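Local coordinates for protein U4/U6 snRNA-associated-splicing factor PRP24 (Saccharomyces cerevisiae, PDB 4N0T) that binds U6 snRNA and acts as a spliceosome recycling factor, annealing U6 with U4 snRNA, at residues E188-N193 / G213-S218; F219-A224 / G246-S251; M226-E229 / S233-R236. All blocks are in the same frame, centred on the assembly; numbering follows the deposited sequence.

All three interactions belong to the third RNA recognition motif. Interaction 3 lies in the interior and is apolar, a ring of strand 222-228 packed on helix 231-237. Interaction 2 uses the start of the same strand, with the loop leading into it, and is polar: an arginine from strand 248-254 meets backbone and amide oxygens beside bound RNA. Interaction 1 joins the loops that precede helix 192-199 and strand 222-228, pairing a buried leucine contact with an exposed lysine. Interactions 1 and 2 touch each other, for Gln214 meets the segment 219-224 with both its side chain and its backbone carbonyl. Interaction 3 stands apart, further along the strand.

Interaction 1. Residues E188-N193 / G213-S218; sequences ELLDEN and GQKEHS. With nucleotides of chain B.
Lys215 spans the gap between two loops with a fully stretched side chain and brings its ammonium group to the carbonyl oxygen of Leu190, the central residue of an inverse gamma turn. The NZ to Leu190 O distance is 2.9 Å, yet the bond is weak. Every torsion beyond chi1 lies near 180°, and this extension lets the amine cover a separation of 7.9 Å between Leu190 CA and Lys215 CA. A water lies beside the amine and donates to Asp191 OD1 over 2.8 Å; its link to the lysine is unusually short and therefore doubtful. Asp191 and Lys215, not in direct contact, probably still attract each other through their opposite charges. With its CB beside Lys215 CE, Leu190 swings CG anti to its own nitrogen (chi1 -169°), and its CD2 methyl rests 3.8 Å from Gln214 CB, the two side chains crossing at about a right angle. In the RNA recognition motif these are the loop between the first strand, 179-185, and helix 192-199, and the loop between the second and third strands, 205-209 and 222-228. Asp191 occupies the N-cap of that helix, where its OD2 accepts from Leu194 N. Gln214 is held at both ends of its amide, OE1 by Cys223 N and NE2 by Pro211 O, which fixes the amide rotation beside the RNA. Gln214 CG comes within 3.3 Å of the ribose O2' of A12 of chain B. Further along, a type I beta turn runs from Lys215 to Ser218, and Gly213 O takes two donors from one residue, His217 N at 3.0 Å and His217 ND1 at 2.8 Å. The imidazole approaches in the carbonyl plane on a lone pair, although the oxygen stands 25° out of the ring plane.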
loop_
_atom_site.group_PDB
_atom_site.type_symbol
_atom_site.label_atom_id
_atom_site.label_comp_id
_atom_site.label_asym_id
_atom_site.label_seq_id
_atom_site.Cartn_x
_atom_site.Cartn_y
_atom_site.Cartn_z
ATOM N N GLU A 188 11.523 32.599 20.262
ATOM C CA GLU A 188 12.452 33.607 19.759
ATOM C C GLU A 188 13.381 33.061 18.667
ATOM O O GLU A 188 13.712 33.769 17.715
ATOM C CB GLU A 188 13.265 34.223 20.914
ATOM C CG GLU A 188 14.700 34.607 20.551
ATOM C CD GLU A 188 15.276 35.702 21.442
ATOM O OE1 GLU A 188 15.337 35.508 22.678
ATOM O OE2 GLU A 188 15.671 36.760 20.902
ATOM N N LEU A 189 13.772 31.793 18.793
ATOM C CA LEU A 189 14.715 31.173 17.866
ATOM C C LEU A 189 14.027 30.522 16.676
ATOM O O LEU A 189 14.694 30.078 15.739
ATOM C CB LEU A 189 15.537 30.100 18.588
ATOM C CG LEU A 189 16.487 30.600 19.678
ATOM C CD1 LEU A 189 17.120 29.413 20.397
ATOM C CD2 LEU A 189 17.564 31.505 19.098
ATOM N N LEU A 190 12.702 30.436 16.735
ATOM C CA LEU A 190 11.930 29.807 15.666
ATOM C C LEU A 190 11.806 30.794 14.520
ATOM O O LEU A 190 10.758 31.403 14.303
ATOM C CB LEU A 190 10.558 29.358 16.173
ATOM C CG LEU A 190 9.764 28.459 15.219
ATOM C CD1 LEU A 190 10.461 27.101 15.007
ATOM C CD2 LEU A 190 8.350 28.253 15.713
ATOM N N ASP A 191 12.899 30.943 13.785
ATOM C CA ASP A 191 13.021 31.979 12.780
ATOM C C ASP A 191 13.828 31.425 11.619
ATOM O O ASP A 191 14.981 31.015 11.794
ATOM C CB ASP A 191 13.719 33.191 13.387
ATOM C CG ASP A 191 14.040 34.244 12.361
ATOM O OD1 ASP A 191 13.146 35.056 12.048
ATOM O OD2 ASP A 191 15.185 34.256 11.863
ATOM N N GLU A 192 13.211 31.383 10.442
ATOM C CA GLU A 192 13.842 30.768 9.284
ATOM C C GLU A 192 15.192 31.391 8.954
ATOM O O GLU A 192 16.144 30.677 8.615
ATOM C CB GLU A 192 12.915 30.835 8.077
ATOM C CG GLU A 192 13.501 30.177 6.864
ATOM C CD GLU A 192 12.503 30.013 5.759
ATOM O OE1 GLU A 192 11.283 30.015 6.047
ATOM O OE2 GLU A 192 12.944 29.868 4.599
ATOM N N ASN A 193 15.279 32.716 9.071
ATOM C CA ASN A 193 16.531 33.413 8.788
ATOM C C ASN A 193 17.641 32.960 9.720
ATOM O O ASN A 193 18.755 32.701 9.277
ATOM C CB ASN A 193 16.359 34.930 8.883
ATOM C CG ASN A 193 15.441 35.480 7.810
ATOM O OD1 ASN A 193 15.188 34.825 6.798
ATOM N ND2 ASN A 193 14.937 36.694 8.028
ATOM N N GLY A 213 1.480 27.523 14.173
ATOM C CA GLY A 213 0.780 27.583 15.447
ATOM C C GLY A 213 1.668 27.613 16.683
ATOM O O GLY A 213 1.174 27.760 17.802
ATOM N N GLN A 214 2.978 27.479 16.494
ATOM C CA GLN A 214 3.892 27.348 17.630
ATOM C C GLN A 214 4.163 28.655 18.379
ATOM O O GLN A 214 4.250 28.670 19.611
ATOM C CB GLN A 214 5.207 26.708 17.181
ATOM C CG GLN A 214 5.020 25.349 16.489
ATOM C CD GLN A 214 6.347 24.636 16.251
ATOM O OE1 GLN A 214 6.906 24.019 17.171
ATOM N NE2 GLN A 214 6.863 24.723 15.019
ATOM N N LYS A 215 4.322 29.748 17.639
ATOM C CA LYS A 215 4.527 31.048 18.266
ATOM C C LYS A 215 3.193 31.546 18.778
ATOM O O LYS A 215 3.084 32.124 19.862
ATOM C CB LYS A 215 5.067 32.042 17.246
ATOM C CG LYS A 215 6.536 31.879 16.943
ATOM C CD LYS A 215 6.939 32.792 15.805
ATOM C CE LYS A 215 8.431 32.798 15.643
ATOM N NZ LYS A 215 8.868 33.598 14.465
ATOM N N GLU A 216 2.179 31.295 17.967
ATOM C CA GLU A 216 0.834 31.784 18.193
ATOM C C GLU A 216 0.253 31.185 19.483
ATOM O O GLU A 216 -0.515 31.836 20.191
ATOM C CB GLU A 216 -0.025 31.469 16.957
ATOM C CG GLU A 216 0.525 32.047 15.608
ATOM C CD GLU A 216 1.784 31.331 15.058
ATOM O OE1 GLU A 216 2.213 30.316 15.640
ATOM O OE2 GLU A 216 2.362 31.787 14.043
ATOM N N HIS A 217 0.661 29.960 19.805
ATOM C CA HIS A 217 0.264 29.317 21.056
ATOM C C HIS A 217 1.340 29.385 22.148
ATOM O O HIS A 217 1.234 28.690 23.162
ATOM C CB HIS A 217 -0.116 27.856 20.808
ATOM C CG HIS A 217 -1.395 27.680 20.047
ATOM N ND1 HIS A 217 -1.515 28.002 18.709
ATOM C CD2 HIS A 217 -2.601 27.214 20.435
ATOM C CE1 HIS A 217 -2.747 27.740 18.311
ATOM N NE2 HIS A 217 -3.428 27.262 19.334
ATOM N N SER A 218 2.367 30.206 21.937
ATOM C CA SER A 218 3.442 30.388 22.922
ATOM C C SER A 218 4.031 29.080 23.478
ATOM O O SER A 218 4.135 28.902 24.698
ATOM C CB SER A 218 2.968 31.278 24.077
ATOM O OG SER A 218 2.888 32.629 23.674
ATOM P P A B 12 1.007 19.197 21.443
ATOM O OP1 A B 12 0.269 20.070 22.384
ATOM O OP2 A B 12 0.426 17.886 21.044
ATOM O "O5'" A B 12 1.316 20.078 20.149
ATOM C "C5'" A B 12 1.931 19.505 19.004
ATOM C "C4'" A B 12 2.730 20.538 18.249
ATOM O "O4'" A B 12 3.848 20.956 19.061
ATOM C "C3'" A B 12 3.365 20.081 16.943
ATOM O "O3'" A B 12 2.452 20.150 15.862
ATOM C "C2'" A B 12 4.537 21.045 16.774
ATOM O "O2'" A B 12 4.096 22.246 16.157
ATOM C "C1'" A B 12 4.925 21.342 18.234
ATOM N N9 A B 12 6.152 20.646 18.676
ATOM C C8 A B 12 7.194 21.230 19.363
ATOM N N7 A B 12 8.164 20.402 19.657
ATOM C C5 A B 12 7.739 19.192 19.123
ATOM C C6 A B 12 8.339 17.926 19.104
ATOM N N6 A B 12 9.535 17.667 19.636
ATOM N N1 A B 12 7.663 16.919 18.500
ATOM C C2 A B 12 6.472 17.184 17.975
ATOM N N3 A B 12 5.805 18.332 17.929
ATOM C C4 A B 12 6.501 19.319 18.531
HETATM O O HOH W 1 10.702 34.931 13.393
#

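Interaction 2. Residues F219-A224 / G246-S251; sequences FNNCCA and GNREIS. With nucleotides of chain B.
The guanidinium of Arg248 meets Asn220 O at its edge, with the oxygen practically in its plane, while Asn221 OD1 approaches obliquely, its amide turned 85° from the guanidinium. Across the site, one face of the Phe219 ring is covered by the sugar carbon C5' of A11 of chain B, 3.4 Å above its centre. In this RNA recognition motif, strands 222-228 and 248-254 flank strand 179-185, and the arginine, at the start of strand 248-254, reaches the loop that leads into strand 222-228. NH1 and NH2 converge end-on upon Asn220 O, each at 3.2 Å, and both reach it from the same side of the carbonyl plane. Bends at chi2 and chi3 fold the chain back to this oxygen, and NH1 also donates to Asn184 O. Asn220 O shares its peptide with Asn221 N, which donates to OP1 of A11 of chain B, while Asn220 N, one peptide earlier, donates to OP2, each over 2.8 Å. Cys223 puts SG 3.7 Å from C4 of A12 of chain B. The side chains bind further atoms, Asn220 ND2 donating to O2' of G10 of chain B. Asn221 ND2 donates to N7 of A11 of chain B at 3.1 Å and 154°.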
loop_
_atom_site.group_PDB
_atom_site.type_symbol
_atom_site.label_atom_id
_atom_site.label_comp_id
_atom_site.label_asym_id
_atom_site.label_seq_id
_atom_site.Cartn_x
_atom_site.Cartn_y
_atom_site.Cartn_z
ATOM N N PHE A 219 4.420 28.169 22.592
ATOM C CA PHE A 219 4.978 26.906 23.052
ATOM C C PHE A 219 6.294 27.144 23.773
ATOM O O PHE A 219 7.074 28.021 23.388
ATOM C CB PHE A 219 5.243 25.965 21.878
ATOM C CG PHE A 219 4.012 25.308 21.323
ATOM C CD1 PHE A 219 2.784 25.407 21.974
ATOM C CD2 PHE A 219 4.085 24.581 20.146
ATOM C CE1 PHE A 219 1.649 24.796 21.445
ATOM C CE2 PHE A 219 2.962 23.967 19.612
ATOM C CZ PHE A 219 1.740 24.069 20.266
ATOM N N ASN A 220 6.557 26.334 24.793
ATOM C CA ASN A 220 7.862 26.340 25.439
ATOM C C ASN A 220 8.951 25.841 24.494
ATOM O O ASN A 220 10.015 26.445 24.382
ATOM C CB ASN A 220 7.827 25.462 26.683
ATOM C CG ASN A 220 6.897 26.012 27.745
ATOM O OD1 ASN A 220 6.803 27.231 27.925
ATOM N ND2 ASN A 220 6.195 25.121 28.446
ATOM N N ASN A 221 8.666 24.727 23.821
ATOM C CA ASN A 221 9.601 24.128 22.878
ATOM C C ASN A 221 8.976 24.120 21.505
ATOM O O ASN A 221 7.792 23.800 21.369
ATOM C CB ASN A 221 9.924 22.687 23.281
ATOM C CG ASN A 221 10.637 22.610 24.606
ATOM O OD1 ASN A 221 11.474 23.465 24.920
ATOM N ND2 ASN A 221 10.324 21.590 25.393
ATOM N N CYS A 222 9.760 24.497 20.499
ATOM C CA CYS A 222 9.275 24.506 19.120
ATOM C C CYS A 222 10.174 23.648 18.271
ATOM O O CYS A 222 11.345 23.460 18.593
ATOM C CB CYS A 222 9.322 25.925 18.559
ATOM S SG CYS A 222 8.382 27.154 19.534
ATOM N N CYS A 223 9.637 23.160 17.159
ATOM C CA CYS A 223 10.435 22.359 16.242
ATOM C C CYS A 223 10.404 22.914 14.832
ATOM O O CYS A 223 9.531 23.711 14.477
ATOM C CB CYS A 223 9.956 20.906 16.242
ATOM S SG CYS A 223 8.290 20.680 15.573
ATOM N N ALA A 224 11.386 22.495 14.039
ATOM C CA ALA A 224 11.488 22.892 12.645
ATOM C C ALA A 224 12.190 21.780 11.899
ATOM O O ALA A 224 12.922 20.983 12.498
ATOM C CB ALA A 224 12.273 24.190 12.516
ATOM N N GLY A 246 21.727 30.712 21.023
ATOM C CA GLY A 246 21.425 31.678 22.059
ATOM C C GLY A 246 21.608 31.001 23.405
ATOM O O GLY A 246 22.666 30.429 23.674
ATOM N N ASN A 247 20.574 31.026 24.240
ATOM C CA ASN A 247 20.661 30.367 25.543
ATOM C C ASN A 247 19.866 29.065 25.595
ATOM O O ASN A 247 19.497 28.580 26.667
ATOM C CB ASN A 247 20.203 31.313 26.651
ATOM C CG ASN A 247 18.866 31.945 26.353
ATOM O OD1 ASN A 247 17.992 31.320 25.751
ATOM N ND2 ASN A 247 18.703 33.200 26.757
ATOM N N ARG A 248 19.614 28.485 24.434
ATOM C CA ARG A 248 18.800 27.286 24.377
ATOM C C ARG A 248 19.613 26.125 23.802
ATOM O O ARG A 248 20.237 26.258 22.744
ATOM C CB ARG A 248 17.557 27.588 23.533
ATOM C CG ARG A 248 16.570 26.463 23.421
ATOM C CD ARG A 248 15.958 26.086 24.762
ATOM N NE ARG A 248 14.925 27.002 25.263
ATOM C CZ ARG A 248 13.618 26.874 25.020
ATOM N NH1 ARG A 248 13.162 25.900 24.232
ATOM N NH2 ARG A 248 12.758 27.733 25.549
ATOM N N GLU A 249 19.647 24.998 24.508
ATOM C CA GLU A 249 20.301 23.820 23.965
ATOM C C GLU A 249 19.311 23.121 23.054
ATOM O O GLU A 249 18.228 22.714 23.492
ATOM C CB GLU A 249 20.722 22.858 25.069
ATOM C CG GLU A 249 21.331 21.578 24.553
ATOM C CD GLU A 249 21.713 20.612 25.659
ATOM O OE1 GLU A 249 22.221 21.066 26.706
ATOM O OE2 GLU A 249 21.521 19.397 25.470
ATOM N N ILE A 250 19.684 22.996 21.786
ATOM C CA ILE A 250 18.810 22.376 20.786
ATOM C C ILE A 250 19.148 20.914 20.526
ATOM O O ILE A 250 20.266 20.461 20.782
ATOM C CB ILE A 250 18.865 23.173 19.458
ATOM C CG1 ILE A 250 20.291 23.179 18.876
ATOM C CG2 ILE A 250 18.357 24.608 19.682
ATOM C CD1 ILE A 250 20.374 23.723 17.448
ATOM N N SER A 251 18.167 20.170 20.010
ATOM C CA SER A 251 18.392 18.801 19.570
ATOM C C SER A 251 18.311 18.796 18.058
ATOM O O SER A 251 17.484 19.504 17.477
ATOM C CB SER A 251 17.323 17.845 20.128
ATOM O OG SER A 251 17.477 17.686 21.527
ATOM P P A B 11 5.162 23.076 25.054
ATOM O OP1 A B 11 6.591 22.978 24.653
ATOM O OP2 A B 11 4.488 24.391 24.955
ATOM O "O5'" A B 11 4.309 21.977 24.284
ATOM C "C5'" A B 11 3.889 22.165 22.938
ATOM C "C4'" A B 11 3.785 20.843 22.213
ATOM O "O4'" A B 11 5.125 20.363 21.931
ATOM C "C3'" A B 11 3.088 19.718 22.981
ATOM O "O3'" A B 11 2.452 18.846 22.049
ATOM C "C2'" A B 11 4.256 18.965 23.602
ATOM O "O2'" A B 11 3.971 17.612 23.885
ATOM C "C1'" A B 11 5.304 19.085 22.502
ATOM N N9 A B 11 6.707 19.000 22.915
ATOM C C8 A B 11 7.465 19.980 23.503
ATOM N N7 A B 11 8.715 19.624 23.680
ATOM C C5 A B 11 8.794 18.350 23.146
ATOM C C6 A B 11 9.857 17.439 23.022
ATOM N N6 A B 11 11.103 17.693 23.433
ATOM N N1 A B 11 9.603 16.245 22.441
ATOM C C2 A B 11 8.353 15.999 22.022
ATOM N N3 A B 11 7.268 16.778 22.073
ATOM C C4 A B 11 7.565 17.957 22.659
ATOM P P A B 12 1.007 19.197 21.443
ATOM O OP1 A B 12 0.269 20.070 22.384
ATOM O OP2 A B 12 0.426 17.886 21.044
ATOM O "O5'" A B 12 1.316 20.078 20.149
ATOM C "C5'" A B 12 1.931 19.505 19.004
ATOM C "C4'" A B 12 2.730 20.538 18.249
ATOM O "O4'" A B 12 3.848 20.956 19.061
ATOM C "C3'" A B 12 3.365 20.081 16.943
ATOM O "O3'" A B 12 2.452 20.150 15.862
ATOM C "C2'" A B 12 4.537 21.045 16.774
ATOM O "O2'" A B 12 4.096 22.246 16.157
ATOM C "C1'" A B 12 4.925 21.342 18.234
ATOM N N9 A B 12 6.152 20.646 18.676
ATOM C C8 A B 12 7.194 21.230 19.363
ATOM N N7 A B 12 8.164 20.402 19.657
ATOM C C5 A B 12 7.739 19.192 19.123
ATOM C C6 A B 12 8.339 17.926 19.104
ATOM N N6 A B 12 9.535 17.667 19.636
ATOM N N1 A B 12 7.663 16.919 18.500
ATOM C C2 A B 12 6.472 17.184 17.975
ATOM N N3 A B 12 5.805 18.332 17.929
ATOM C C4 A B 12 6.501 19.319 18.531
ATOM P P G B 10 2.016 18.507 26.870
ATOM O OP1 G B 10 1.001 19.557 26.596
ATOM O OP2 G B 10 2.270 17.416 25.902
ATOM O "O5'" G B 10 3.375 19.291 27.151
ATOM C "C5'" G B 10 3.421 20.352 28.095
ATOM C "C4'" G B 10 4.821 20.877 28.243
ATOM O "O4'" G B 10 5.691 19.833 28.742
ATOM C "C3'" G B 10 5.482 21.313 26.948
ATOM O "O3'" G B 10 5.095 22.616 26.584
ATOM C "C2'" G B 10 6.963 21.196 27.275
ATOM O "O2'" G B 10 7.386 22.304 28.060
ATOM C "C1'" G B 10 6.975 19.964 28.171
ATOM N N9 G B 10 7.296 18.720 27.454
ATOM C C8 G B 10 6.438 17.729 27.040
ATOM N N7 G B 10 7.063 16.738 26.451
ATOM C C5 G B 10 8.404 17.086 26.508
ATOM C C6 G B 10 9.558 16.406 26.048
ATOM O O6 G B 10 9.628 15.312 25.474
ATOM N N1 G B 10 10.714 17.129 26.292
ATOM C C2 G B 10 10.758 18.347 26.923
ATOM N N2 G B 10 11.972 18.907 27.073
ATOM N N3 G B 10 9.693 18.995 27.354
ATOM C C4 G B 10 8.560 18.304 27.120
#

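Interaction 3. Residues M226-E229 / S233-R236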
loop_
_atom_site.group_PDB
_atom_site.type_symbol
_atom_site.label_atom_id
_atom_site.label_comp_id
_atom_site.label_asym_id
_atom_site.label_seq_id
_atom_site.Cartn_x
_atom_site.Cartn_y
_atom_site.Cartn_z
ATOM N N MET A 226 14.510 20.829 8.307
ATOM C CA MET A 226 15.388 21.444 7.331
ATOM C C MET A 226 15.874 20.367 6.374
ATOM O O MET A 226 16.383 19.321 6.798
ATOM C CB MET A 226 16.561 22.122 8.042
ATOM C CG MET A 226 17.603 22.707 7.080
ATOM S SD MET A 226 18.875 23.596 8.018
ATOM C CE MET A 226 17.893 24.805 8.909
ATOM N N VAL A 227 15.666 20.603 5.084
ATOM C CA VAL A 227 16.112 19.684 4.059
ATOM C C VAL A 227 17.355 20.209 3.349
ATOM O O VAL A 227 17.349 21.336 2.837
ATOM C CB VAL A 227 15.021 19.488 3.013
ATOM C CG1 VAL A 227 15.540 18.622 1.882
ATOM C CG2 VAL A 227 13.806 18.851 3.667
ATOM N N PHE A 228 18.399 19.387 3.312
ATOM C CA PHE A 228 19.638 19.749 2.612
ATOM C C PHE A 228 19.655 19.109 1.237
ATOM O O PHE A 228 19.054 18.043 1.038
ATOM C CB PHE A 228 20.847 19.257 3.386
ATOM C CG PHE A 228 21.099 20.017 4.644
ATOM C CD1 PHE A 228 20.506 19.617 5.834
ATOM C CD2 PHE A 228 21.946 21.121 4.640
ATOM C CE1 PHE A 228 20.737 20.323 7.017
ATOM C CE2 PHE A 228 22.185 21.840 5.820
ATOM C CZ PHE A 228 21.581 21.436 7.005
ATOM N N GLU A 229 20.354 19.743 0.295
ATOM C CA GLU A 229 20.438 19.200 -1.064
ATOM C C GLU A 229 21.120 17.848 -1.095
ATOM O O GLU A 229 20.795 17.014 -1.942
ATOM C CB GLU A 229 21.181 20.158 -1.998
ATOM C CG GLU A 229 20.312 21.250 -2.593
ATOM C CD GLU A 229 21.087 22.128 -3.556
ATOM O OE1 GLU A 229 22.208 21.730 -3.952
ATOM O OE2 GLU A 229 20.579 23.216 -3.905
ATOM N N SER A 233 25.685 16.724 3.880
ATOM C CA SER A 233 25.485 17.968 4.632
ATOM C C SER A 233 24.550 17.739 5.817
ATOM O O SER A 233 24.797 18.207 6.917
ATOM C CB SER A 233 24.925 19.064 3.727
ATOM O OG SER A 233 25.841 19.344 2.679
ATOM N N ALA A 234 23.458 17.012 5.587
ATOM C CA ALA A 234 22.553 16.739 6.690
ATOM C C ALA A 234 23.247 15.947 7.801
ATOM O O ALA A 234 23.044 16.231 8.985
ATOM C CB ALA A 234 21.310 15.996 6.182
ATOM N N GLU A 235 24.086 14.981 7.422
ATOM C CA GLU A 235 24.794 14.159 8.401
ATOM C C GLU A 235 25.709 15.007 9.265
ATOM O O GLU A 235 25.739 14.872 10.492
ATOM C CB GLU A 235 25.654 13.101 7.705
ATOM C CG GLU A 235 24.953 11.804 7.398
ATOM C CD GLU A 235 25.932 10.710 7.004
ATOM O OE1 GLU A 235 25.522 9.784 6.268
ATOM O OE2 GLU A 235 27.107 10.777 7.437
ATOM N N ARG A 236 26.471 15.868 8.610
ATOM C CA ARG A 236 27.398 16.728 9.337
ATOM C C ARG A 236 26.650 17.761 10.177
ATOM O O ARG A 236 27.121 18.147 11.246
ATOM C CB ARG A 236 28.409 17.370 8.370
ATOM C CG ARG A 236 29.392 16.337 7.808
ATOM C CD ARG A 236 30.508 16.937 6.958
ATOM N NE ARG A 236 30.014 17.445 5.683
ATOM C CZ ARG A 236 29.813 18.731 5.431
ATOM N NH1 ARG A 236 30.075 19.633 6.367
ATOM N NH2 ARG A 236 29.354 19.114 4.250
#
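Phe228 lays one face of its ring against the backbone of the helix at Ser233 and Ala234, with the Ser233 carbonyl carbon and the Ala234 nitrogen lying over that face toward its rim. Packing is closest along the two ortho carbons. CD1 approaches Ala234 CA to 3.6 Å and the Ala234 CB methyl to 3.7 Å, while CD2 sits 3.7 Å from Ser233 CB, and the ring straddles the two consecutive residues. CG lies anti to the carbonyl carbon (chi1 -71°), which carries the ring from the strand to the helix, and chi2 of 89° turns its flat side to the peptide. These segments are the end of the third strand, 222-228, and the early part of the second helix, 231-237, of the RNA recognition motif, joined by a short turn. Phe228 belongs to the hydrophobic core between sheet and helices, where it also touches Ile180 and Ile205 of the neighbouring strands. Ser233 turns its hydroxyl elsewhere: OG is hydrogen-bonded to Phe202 O, so this buried polar atom is satisfied, and its CB is left for the ring. Outward from this core the contact gives way to solvent. Glu229, just past the strand, leads its carboxylate away from the helix, and Glu235 points from the helix away from the strand.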